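Local coordinates for protein cellulase IBT99 (Metagenomes, PDB 6WBT) that probably hydrolyses 6-phospho-alpha-glucosides in the manner of family 4 glycoside hydrolases, and binds NAD, manganese and glucose-6-phosphate, at residues A[83-88]-A[145-150]; A[154-159]-A[356-361]. All blocks are in the same frame, centred on the assembly; numbering follows the deposited sequence.

Contact 1. Residues A[83-88]-A[145-150]. With NAD (nicotinamide-adenine-dinucleotide), chain G; G6P (6-O-phosphono-alpha-D-glucopyranose), chain F.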
HETATM    1  N   MSE A  83      29.448  22.031  -0.667  1.00 46.66           N
HETATM    2  CA  MSE A  83      29.859  20.673  -0.337  1.00 45.86           C
HETATM    3  C   MSE A  83      30.075  20.540   1.167  1.00 47.38           C
HETATM    4  O   MSE A  83      31.080  21.001   1.706  1.00 48.57           O
HETATM    5  CB  MSE A  83      31.127  20.291  -1.105  1.00 44.63           C
HETATM    6  CG  MSE A  83      30.930  20.223  -2.613  1.00 46.14           C
HETATM    7 SE   MSE A  83      32.517  19.624  -3.577  0.54 50.54          SE
HETATM    8  CE  MSE A  83      33.711  21.104  -3.152  1.00 50.91           C
ATOM      9  N   ALA A  84      29.114  19.908   1.837  1.00 48.55           N
ATOM     10  CA  ALA A  84      29.112  19.810   3.290  1.00 46.87           C
ATOM     11  C   ALA A  84      29.938  18.616   3.746  1.00 46.21           C
ATOM     12  O   ALA A  84      29.749  17.496   3.258  1.00 43.94           O
ATOM     13  CB  ALA A  84      27.682  19.694   3.817  1.00 44.79           C
ATOM     14  N   GLN A  85      30.849  18.858   4.683  1.00 47.90           N
ATOM     15  CA  GLN A  85      31.647  17.795   5.279  1.00 48.77           C
ATOM     16  C   GLN A  85      31.899  18.126   6.749  1.00 49.91           C
ATOM     17  O   GLN A  85      33.019  18.035   7.253  1.00 51.23           O
ATOM     18  CB  GLN A  85      32.953  17.591   4.510  1.00 49.70           C
ATOM     19  CG  GLN A  85      33.778  18.853   4.315  1.00 51.40           C
ATOM     20  CD  GLN A  85      35.065  18.590   3.561  1.00 54.35           C
ATOM     21  OE1 GLN A  85      35.184  17.599   2.840  1.00 55.40           O
ATOM     22  NE2 GLN A  85      36.040  19.475   3.727  1.00 54.95           N
HETATM   23  N   MSE A  86      30.843  18.517   7.454  1.00 49.80           N
HETATM   24  CA  MSE A  86      30.953  18.888   8.858  1.00 51.36           C
HETATM   25  C   MSE A  86      31.023  17.661   9.757  1.00 52.35           C
HETATM   26  O   MSE A  86      30.558  16.581   9.394  1.00 51.15           O
HETATM   27  CB  MSE A  86      29.770  19.766   9.274  1.00 52.82           C
HETATM   28  CG  MSE A  86      28.436  19.032   9.296  1.00 54.99           C
HETATM   29 SE   MSE A  86      26.949  20.149   9.883  0.71 56.84          SE
HETATM   30  CE  MSE A  86      26.974  21.465   8.446  1.00 56.76           C
ATOM     31  N   ARG A  87      31.618  17.838  10.936  1.00 53.83           N
ATOM     32  CA  ARG A  87      31.632  16.825  11.990  1.00 52.81           C
ATOM     33  C   ARG A  87      31.313  17.558  13.288  1.00 52.90           C
ATOM     34  O   ARG A  87      32.219  18.043  13.973  1.00 56.04           O
ATOM     35  CB  ARG A  87      32.971  16.094  12.060  1.00 52.82           C
ATOM     36  CG  ARG A  87      33.013  14.997  13.113  1.00 53.53           C
ATOM     37  CD  ARG A  87      34.404  14.404  13.259  1.00 55.13           C
ATOM     38  NE  ARG A  87      34.853  13.729  12.045  1.00 56.60           N
ATOM     39  CZ  ARG A  87      34.621  12.449  11.773  1.00 57.06           C
ATOM     40  NH1 ARG A  87      33.940  11.699  12.631  1.00 58.06           N
ATOM     41  NH2 ARG A  87      35.069  11.917  10.645  1.00 56.25           N
ATOM     42  N   VAL A  88      30.021  17.649  13.612  1.00 49.57           N
ATOM     43  CA  VAL A  88      29.602  18.353  14.817  1.00 48.19           C
ATOM     44  C   VAL A  88      30.202  17.671  16.035  1.00 49.46           C
ATOM     45  O   VAL A  88      30.075  16.454  16.216  1.00 48.20           O
ATOM     46  CB  VAL A  88      28.070  18.410  14.901  1.00 47.43           C
ATOM     47  CG1 VAL A  88      27.641  19.165  16.150  1.00 46.02           C
ATOM     48  CG2 VAL A  88      27.494  19.061  13.652  1.00 47.51           C
ATOM     49  N   VAL A 145      25.534  19.210  -2.029  1.00 47.98           N
ATOM     50  CA  VAL A 145      25.935  17.818  -2.136  1.00 50.18           C
ATOM     51  C   VAL A 145      26.468  17.376  -0.779  1.00 53.83           C
ATOM     52  O   VAL A 145      27.669  17.492  -0.496  1.00 53.84           O
ATOM     53  CB  VAL A 145      26.970  17.619  -3.266  1.00 50.65           C
ATOM     54  CG1 VAL A 145      27.406  16.169  -3.320  1.00 49.27           C
ATOM     55  CG2 VAL A 145      26.368  18.046  -4.602  1.00 51.97           C
ATOM     56  N   ASN A 146      25.571  16.891   0.075  1.00 58.33           N
ATOM     57  CA  ASN A 146      25.925  16.540   1.443  1.00 63.14           C
ATOM     58  C   ASN A 146      26.476  15.122   1.491  1.00 67.64           C
ATOM     59  O   ASN A 146      25.833  14.181   1.014  1.00 66.40           O
ATOM     60  CB  ASN A 146      24.709  16.682   2.351  1.00 61.76           C
ATOM     61  CG  ASN A 146      24.978  16.211   3.766  1.00 59.51           C
ATOM     62  OD1 ASN A 146      26.095  16.324   4.273  1.00 57.86           O
ATOM     63  ND2 ASN A 146      23.952  15.670   4.411  1.00 60.07           N
ATOM     64  N   TYR A 147      27.668  14.972   2.059  1.00 73.71           N
ATOM     65  CA  TYR A 147      28.236  13.658   2.320  1.00 78.76           C
ATOM     66  C   TYR A 147      28.730  13.557   3.757  1.00 79.64           C
ATOM     67  O   TYR A 147      29.608  12.744   4.051  1.00 80.78           O
ATOM     68  CB  TYR A 147      29.362  13.337   1.333  1.00 82.41           C
ATOM     69  CG  TYR A 147      30.459  14.374   1.268  1.00 86.62           C
ATOM     70  CD1 TYR A 147      30.351  15.475   0.429  1.00 89.68           C
ATOM     71  CD2 TYR A 147      31.610  14.243   2.033  1.00 88.76           C
ATOM     72  CE1 TYR A 147      31.353  16.423   0.362  1.00 92.08           C
ATOM     73  CE2 TYR A 147      32.617  15.184   1.972  1.00 91.75           C
ATOM     74  CZ  TYR A 147      32.483  16.271   1.136  1.00 93.72           C
ATOM     75  OH  TYR A 147      33.488  17.207   1.077  1.00 95.72           O
ATOM     76  N   SER A 148      28.185  14.376   4.651  1.00 77.01           N
ATOM     77  CA  SER A 148      28.534  14.304   6.059  1.00 75.18           C
ATOM     78  C   SER A 148      27.716  13.221   6.750  1.00 73.00           C
ATOM     79  O   SER A 148      26.560  12.964   6.403  1.00 72.06           O
ATOM     80  CB  SER A 148      28.308  15.654   6.742  1.00 75.86           C
ATOM     81  OG  SER A 148      26.974  16.100   6.577  1.00 76.65           O
ATOM     82  N   ASN A 149      28.330  12.588   7.735  1.00 72.24           N
ATOM     83  CA  ASN A 149      27.749  11.461   8.443  1.00 72.09           C
ATOM     84  C   ASN A 149      27.117  11.906   9.754  1.00 74.44           C
ATOM     85  O   ASN A 149      27.473  12.950  10.308  1.00 75.00           O
ATOM     86  CB  ASN A 149      28.823  10.404   8.715  1.00 69.46           C
ATOM     87  CG  ASN A 149      29.019   9.456   7.548  1.00 65.98           C
ATOM     88  OD1 ASN A 149      28.106   9.237   6.751  1.00 63.19           O
ATOM     89  ND2 ASN A 149      30.211   8.880   7.446  1.00 66.10           N
ATOM     90  N   PRO A 150      26.149  11.135  10.284  1.00 76.23           N
ATOM     91  CA  PRO A 150      25.553   9.933   9.683  1.00 74.43           C
ATOM     92  C   PRO A 150      24.581  10.274   8.560  1.00 72.59           C
ATOM     93  O   PRO A 150      23.541  10.879   8.814  1.00 74.87           O
ATOM     94  CB  PRO A 150      24.818   9.274  10.859  1.00 75.22           C
ATOM     95  CG  PRO A 150      25.371   9.927  12.089  1.00 76.32           C
ATOM     96  CD  PRO A 150      25.694  11.322  11.669  1.00 76.90           C
TER
HETATM   97  PA  NAD G 503      37.120  16.723  11.119  1.00 60.71           P
HETATM   98  O1A NAD G 503      36.664  16.654  12.538  1.00 60.66           O
HETATM   99  O2A NAD G 503      38.573  16.524  10.839  1.00 60.79           O
HETATM  100  O5B NAD G 503      36.638  18.119  10.487  1.00 59.49           O
HETATM  101  C5B NAD G 503      35.229  18.473  10.529  1.00 58.93           C
HETATM  102  C4B NAD G 503      35.087  19.969  10.381  1.00 58.74           C
HETATM  103  O4B NAD G 503      33.686  20.342  10.483  1.00 58.72           O
HETATM  104  C3B NAD G 503      35.818  20.824  11.430  1.00 58.92           C
HETATM  105  O3B NAD G 503      36.560  21.847  10.779  1.00 58.79           O
HETATM  106  C2B NAD G 503      34.667  21.433  12.240  1.00 59.17           C
HETATM  107  O2B NAD G 503      34.996  22.639  12.894  1.00 58.27           O
HETATM  108  C1B NAD G 503      33.622  21.582  11.144  1.00 59.38           C
HETATM  109  N9A NAD G 503      32.266  21.799  11.634  1.00 60.57           N
HETATM  110  C8A NAD G 503      31.699  21.246  12.755  1.00 61.63           C
HETATM  111  N7A NAD G 503      30.463  21.628  12.957  1.00 62.42           N
HETATM  112  C5A NAD G 503      30.197  22.499  11.912  1.00 61.78           C
HETATM  113  C6A NAD G 503      29.051  23.243  11.569  1.00 61.66           C
HETATM  114  N6A NAD G 503      27.923  23.227  12.273  1.00 62.06           N
HETATM  115  N1A NAD G 503      29.118  24.018  10.461  1.00 61.36           N
HETATM  116  C2A NAD G 503      30.258  24.031   9.759  1.00 61.28           C
HETATM  117  N3A NAD G 503      31.393  23.375   9.985  1.00 61.17           N
HETATM  118  C4A NAD G 503      31.301  22.616  11.089  1.00 61.40           C
HETATM  119  O3  NAD G 503      36.285  15.664  10.253  1.00 63.16           O
HETATM  120  PN  NAD G 503      36.715  14.619   9.113  1.00 64.77           P
HETATM  121  O1N NAD G 503      37.487  15.342   8.060  1.00 65.78           O
HETATM  122  O2N NAD G 503      37.336  13.426   9.759  1.00 64.49           O
HETATM  123  O5D NAD G 503      35.275  14.220   8.535  1.00 65.09           O
HETATM  124  C5D NAD G 503      34.404  15.291   8.095  1.00 64.02           C
HETATM  125  C4D NAD G 503      33.024  14.737   7.844  1.00 63.82           C
HETATM  126  O4D NAD G 503      33.056  13.909   6.659  1.00 64.07           O
HETATM  127  C3D NAD G 503      32.456  13.833   8.948  1.00 64.18           C
HETATM  128  O3D NAD G 503      31.102  14.179   9.201  1.00 65.01           O
HETATM  129  C2D NAD G 503      32.563  12.454   8.288  1.00 63.47           C
HETATM  130  O2D NAD G 503      31.739  11.455   8.864  1.00 62.16           O
HETATM  131  C1D NAD G 503      32.184  12.808   6.856  1.00 65.22           C
HETATM  132  N1N NAD G 503      32.540  11.732   5.889  1.00 67.80           N
HETATM  133  C2N NAD G 503      31.553  10.955   5.343  1.00 69.46           C
HETATM  134  C3N NAD G 503      31.866   9.931   4.462  1.00 71.34           C
HETATM  135  C7N NAD G 503      30.729   9.150   3.854  1.00 73.81           C
HETATM  136  O7N NAD G 503      30.870   7.951   3.634  1.00 75.16           O
HETATM  137  N7N NAD G 503      29.622   9.813   3.547  1.00 74.43           N
HETATM  138  C4N NAD G 503      33.202   9.681   4.163  1.00 70.34           C
HETATM  139  C5N NAD G 503      34.182  10.494   4.691  1.00 69.07           C
HETATM  140  C6N NAD G 503      33.831  11.514   5.548  1.00 67.87           C
HETATM  141  C1  G6P F 502      34.012   5.392   4.566  1.00 91.49           C
HETATM  142  C2  G6P F 502      32.654   5.529   5.251  1.00 90.50           C
HETATM  143  C3  G6P F 502      32.654   6.688   6.241  1.00 89.51           C
HETATM  144  C4  G6P F 502      33.848   6.584   7.182  1.00 88.54           C
HETATM  145  C5  G6P F 502      35.126   6.467   6.361  1.00 88.09           C
HETATM  146  C6  G6P F 502      36.379   6.407   7.231  1.00 84.11           C
HETATM  147  O1  G6P F 502      34.246   6.537   3.739  1.00 92.79           O
HETATM  148  O2  G6P F 502      31.640   5.747   4.264  1.00 90.32           O
HETATM  149  O3  G6P F 502      31.439   6.673   6.997  1.00 89.80           O
HETATM  150  O4  G6P F 502      33.911   7.745   8.018  1.00 88.53           O
HETATM  151  O5  G6P F 502      35.047   5.298   5.545  1.00 90.46           O
HETATM  152  O6  G6P F 502      36.057   6.611   8.605  1.00 80.37           O
HETATM  153  P   G6P F 502      37.232   6.925   9.660  1.00 77.48           P
HETATM  154  O1P G6P F 502      36.845   6.138  10.889  1.00 77.80           O
HETATM  155  O2P G6P F 502      37.196   8.425   9.825  1.00 77.65           O
HETATM  156  O3P G6P F 502      38.475   6.416   8.969  1.00 76.76           O
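Met83 and Ala84 run beside Val145 and Asn146, the two strand ends nearly parallel at about 15° apart, as neighbouring strands of a Rossmann-type sheet whose C-terminal ends meet the NAD. Where the strands give way to loops, Tyr147 N makes a weak bond to Ala84 O, and the same carbonyl oxygen sits over the centre of the Tyr147 ring, 3.4 Å above its plane. The side chains of Gln85 and Tyr147 run alongside each other, amide and ring planes 81° apart. Tyr147 OH donates to Gln85 OE1, at a modelled length too short to carry weight, while Gln85 NE2 bonds to Gly11 O, so both ends of the amide are engaged. On the 145-150 side, Asn146 OD1 closes an Asx turn by accepting Ser148 N at 2.9 Å from above the carbonyl plane. Beyond the turn, Ser148 CB lies 3.6 Å from Met86 O.

Both loops hold the cofactor. Arg87 leaves the backbone with CG anti to N (chi1 -178°), bends at chi3 and donates from NE to NAD O3, 3.0 Å away at the guanidinium edge and in its plane; NH2 is shared between NAD O2N and O5D, and NH1 forms a salt bridge with Glu110. Asn149 ND2 is only weakly bonded to G6P O3 and NAD O2D. The backbone receives the carboxamide: N7N donates to Tyr147 O at 3.0 Å, almost in a straight line.

Contact 2. Residues A[154-159]-A[356-361]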
ATOM      1  N   VAL A 154      20.735  12.051   9.006  1.00 49.76           N
ATOM      2  CA  VAL A 154      20.593  13.448   8.608  1.00 49.86           C
ATOM      3  C   VAL A 154      19.704  13.579   7.377  1.00 47.63           C
ATOM      4  O   VAL A 154      18.983  14.572   7.230  1.00 49.73           O
ATOM      5  CB  VAL A 154      21.977  14.092   8.382  1.00 52.71           C
ATOM      6  CG1 VAL A 154      22.831  13.966   9.635  1.00 54.74           C
ATOM      7  CG2 VAL A 154      22.679  13.474   7.182  1.00 52.98           C
ATOM      8  N   ALA A 155      19.720  12.586   6.484  1.00 45.84           N
ATOM      9  CA  ALA A 155      18.877  12.658   5.295  1.00 46.32           C
ATOM     10  C   ALA A 155      17.408  12.479   5.651  1.00 47.16           C
ATOM     11  O   ALA A 155      16.543  13.180   5.114  1.00 49.71           O
ATOM     12  CB  ALA A 155      19.312  11.611   4.271  1.00 46.29           C
ATOM     13  N   LYS A 156      17.107  11.545   6.557  1.00 45.80           N
ATOM     14  CA  LYS A 156      15.732  11.368   7.004  1.00 46.28           C
ATOM     15  C   LYS A 156      15.248  12.567   7.808  1.00 45.17           C
ATOM     16  O   LYS A 156      14.056  12.895   7.773  1.00 43.84           O
ATOM     17  CB  LYS A 156      15.610  10.086   7.830  1.00 47.63           C
ATOM     18  CG  LYS A 156      14.181   9.688   8.157  1.00 50.50           C
ATOM     19  CD  LYS A 156      14.142   8.473   9.070  1.00 52.89           C
ATOM     20  CE  LYS A 156      13.395   7.319   8.423  1.00 54.68           C
ATOM     21  NZ  LYS A 156      14.091   6.816   7.207  1.00 56.33           N
ATOM     22  N   ALA A 157      16.150  13.233   8.530  1.00 45.11           N
ATOM     23  CA  ALA A 157      15.758  14.401   9.311  1.00 43.33           C
ATOM     24  C   ALA A 157      15.582  15.627   8.424  1.00 42.58           C
ATOM     25  O   ALA A 157      14.587  16.351   8.544  1.00 42.01           O
ATOM     26  CB  ALA A 157      16.792  14.670  10.407  1.00 42.73           C
ATOM     27  N   THR A 158      16.536  15.872   7.521  1.00 42.66           N
ATOM     28  CA  THR A 158      16.435  17.032   6.640  1.00 42.40           C
ATOM     29  C   THR A 158      15.260  16.911   5.678  1.00 43.21           C
ATOM     30  O   THR A 158      14.662  17.927   5.307  1.00 43.23           O
ATOM     31  CB  THR A 158      17.738  17.225   5.860  1.00 38.66           C
ATOM     32  OG1 THR A 158      18.128  15.985   5.258  1.00 37.51           O
ATOM     33  CG2 THR A 158      18.847  17.718   6.782  1.00 35.79           C
ATOM     34  N   TYR A 159      14.911  15.688   5.265  1.00 44.98           N
ATOM     35  CA  TYR A 159      13.775  15.522   4.362  1.00 47.63           C
ATOM     36  C   TYR A 159      12.452  15.773   5.069  1.00 47.16           C
ATOM     37  O   TYR A 159      11.502  16.261   4.449  1.00 49.23           O
ATOM     38  CB  TYR A 159      13.781  14.124   3.744  1.00 48.78           C
ATOM     39  CG  TYR A 159      12.520  13.811   2.970  1.00 52.09           C
ATOM     40  CD1 TYR A 159      12.169  14.552   1.849  1.00 53.70           C
ATOM     41  CD2 TYR A 159      11.677  12.777   3.361  1.00 53.17           C
ATOM     42  CE1 TYR A 159      11.017  14.275   1.140  1.00 54.32           C
ATOM     43  CE2 TYR A 159      10.523  12.490   2.655  1.00 53.83           C
ATOM     44  CZ  TYR A 159      10.199  13.243   1.545  1.00 54.18           C
ATOM     45  OH  TYR A 159       9.052  12.964   0.837  1.00 55.35           O
ATOM     46  N   ASP A 356       8.488   7.608   3.843  1.00 38.17           N
ATOM     47  CA  ASP A 356       9.501   8.489   4.410  1.00 37.95           C
ATOM     48  C   ASP A 356      10.807   7.775   4.730  1.00 37.89           C
ATOM     49  O   ASP A 356      11.648   8.340   5.439  1.00 39.05           O
ATOM     50  CB  ASP A 356       8.960   9.170   5.671  1.00 38.33           C
ATOM     51  CG  ASP A 356       8.584   8.179   6.754  1.00 39.61           C
ATOM     52  OD1 ASP A 356       8.244   7.025   6.417  1.00 40.96           O
ATOM     53  OD2 ASP A 356       8.628   8.555   7.945  1.00 41.21           O
ATOM     54  N   ALA A 357      10.998   6.557   4.233  1.00 35.56           N
ATOM     55  CA  ALA A 357      12.253   5.843   4.424  1.00 33.67           C
ATOM     56  C   ALA A 357      13.285   6.361   3.430  1.00 35.52           C
ATOM     57  O   ALA A 357      13.050   6.345   2.217  1.00 36.12           O
ATOM     58  CB  ALA A 357      12.048   4.341   4.255  1.00 31.45           C
ATOM     59  N   THR A 358      14.426   6.820   3.941  1.00 36.45           N
ATOM     60  CA  THR A 358      15.493   7.348   3.093  1.00 38.83           C
ATOM     61  C   THR A 358      16.380   6.187   2.668  1.00 41.68           C
ATOM     62  O   THR A 358      17.331   5.814   3.357  1.00 42.55           O
ATOM     63  CB  THR A 358      16.283   8.429   3.820  1.00 38.28           C
ATOM     64  OG1 THR A 358      16.520   8.024   5.175  1.00 38.30           O
ATOM     65  CG2 THR A 358      15.516   9.740   3.806  1.00 40.17           C
ATOM     66  N   VAL A 359      16.064   5.612   1.516  1.00 41.28           N
ATOM     67  CA  VAL A 359      16.778   4.455   0.992  1.00 41.00           C
ATOM     68  C   VAL A 359      17.942   4.926   0.133  1.00 42.46           C
ATOM     69  O   VAL A 359      17.937   6.034  -0.415  1.00 41.34           O
ATOM     70  CB  VAL A 359      15.828   3.537   0.197  1.00 40.28           C
ATOM     71  CG1 VAL A 359      14.785   2.931   1.120  1.00 39.44           C
ATOM     72  CG2 VAL A 359      15.162   4.317  -0.927  1.00 39.17           C
ATOM     73  N   GLU A 360      18.952   4.068   0.016  1.00 45.96           N
ATOM     74  CA  GLU A 360      20.148   4.331  -0.781  1.00 47.61           C
ATOM     75  C   GLU A 360      20.077   3.449  -2.024  1.00 44.67           C
ATOM     76  O   GLU A 360      20.365   2.249  -1.963  1.00 45.60           O
ATOM     77  CB  GLU A 360      21.409   4.063   0.037  1.00 51.09           C
ATOM     78  CG  GLU A 360      22.711   4.299  -0.710  1.00 57.12           C
ATOM     79  CD  GLU A 360      23.917   4.289   0.210  1.00 62.38           C
ATOM     80  OE1 GLU A 360      24.178   5.321   0.865  1.00 64.31           O
ATOM     81  OE2 GLU A 360      24.601   3.247   0.288  1.00 63.90           O
ATOM     82  N   ILE A 361      19.691   4.045  -3.148  1.00 40.88           N
ATOM     83  CA  ILE A 361      19.435   3.307  -4.384  1.00 41.81           C
ATOM     84  C   ILE A 361      20.073   4.046  -5.550  1.00 45.61           C
ATOM     85  O   ILE A 361      20.366   5.247  -5.459  1.00 48.88           O
ATOM     86  CB  ILE A 361      17.923   3.126  -4.635  1.00 38.71           C
ATOM     87  CG1 ILE A 361      17.213   4.481  -4.611  1.00 35.85           C
ATOM     88  CG2 ILE A 361      17.319   2.180  -3.606  1.00 37.15           C
ATOM     89  CD1 ILE A 361      15.743   4.401  -4.942  1.00 35.96           C
TER
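Thr358, at the start of strand 358-366, faces Ala155 and Lys156 of helix 151-161, the helix of the beta-alpha-beta crossover that links parallel strands 143-146 and 167-170. The contact thus packs this helix against the antiparallel extension of the same sheet, where backbone hydrogen bonds of Ala357 with Asn346 and of Val359 with Val344 join this strand to strand 338-345 and the residue just after it.

The apolar part is centred on the methyl group of Thr358. CG2 rests on the helix backbone, 3.6 Å from Lys156 CA and 3.8 Å from Ala155 C, with Ala155 CB a little farther off. The first torsion of Thr358 (chi1 42°) sets CG2 beside the backbone N and leaves OG1 to meet Lys156, whose CB is 3.5 Å from it. Nearer the surface, Tyr159 presents the edge of its ring to Asp356, with CE2 4.5 Å from Asp356 CA.

The polar part belongs to Lys156. Its chain starts out extended, then bends at chi3 and chi4, and the bends carry the ammonium group over the turn into the strand. There NZ makes two weak bonds, to Thr358 OG1 and to Asp356 O, each 3.4 Å long. Its stronger partner is Asp390 of helix 380-402, with which it forms a salt bridge. The Asp356 carboxylate lies apart, OD2 being 5.8 Å from Lys156 NZ, and pairs with Arg380 of the second subunit.

In this mostly buried contact, the lysine charge is therefore probably balanced mainly by Asp390, while the threonine hydroxyl and the Asp356 carbonyl offer it secondary polar contacts. Asp356, through its carboxylate, turns the outer end of the contact toward the subunit interface.

Overall arrangement
Both contacts are buried and draw on one mixed sheet, but at different places: contact 1 joins two adjacent parallel strands close to the centre of the chain, whereas contact 2 sets a helix against the antiparallel part, farther out and with partly exposed residues at its margin. Strand 143-146 leads through the 145-150 loop into helix 151-161, and the two contacts touch where Val154 CG2 packs on Asn146 ND2, 3.8 Å away. Contact 1 shares its polar groups between protein and ligands, Arg87 and Asn149 reaching the latter. In contact 2, Lys156 pairs with helix 380-402 and Asp356 with the second subunit, and it also spans the two family 4 sequence regions.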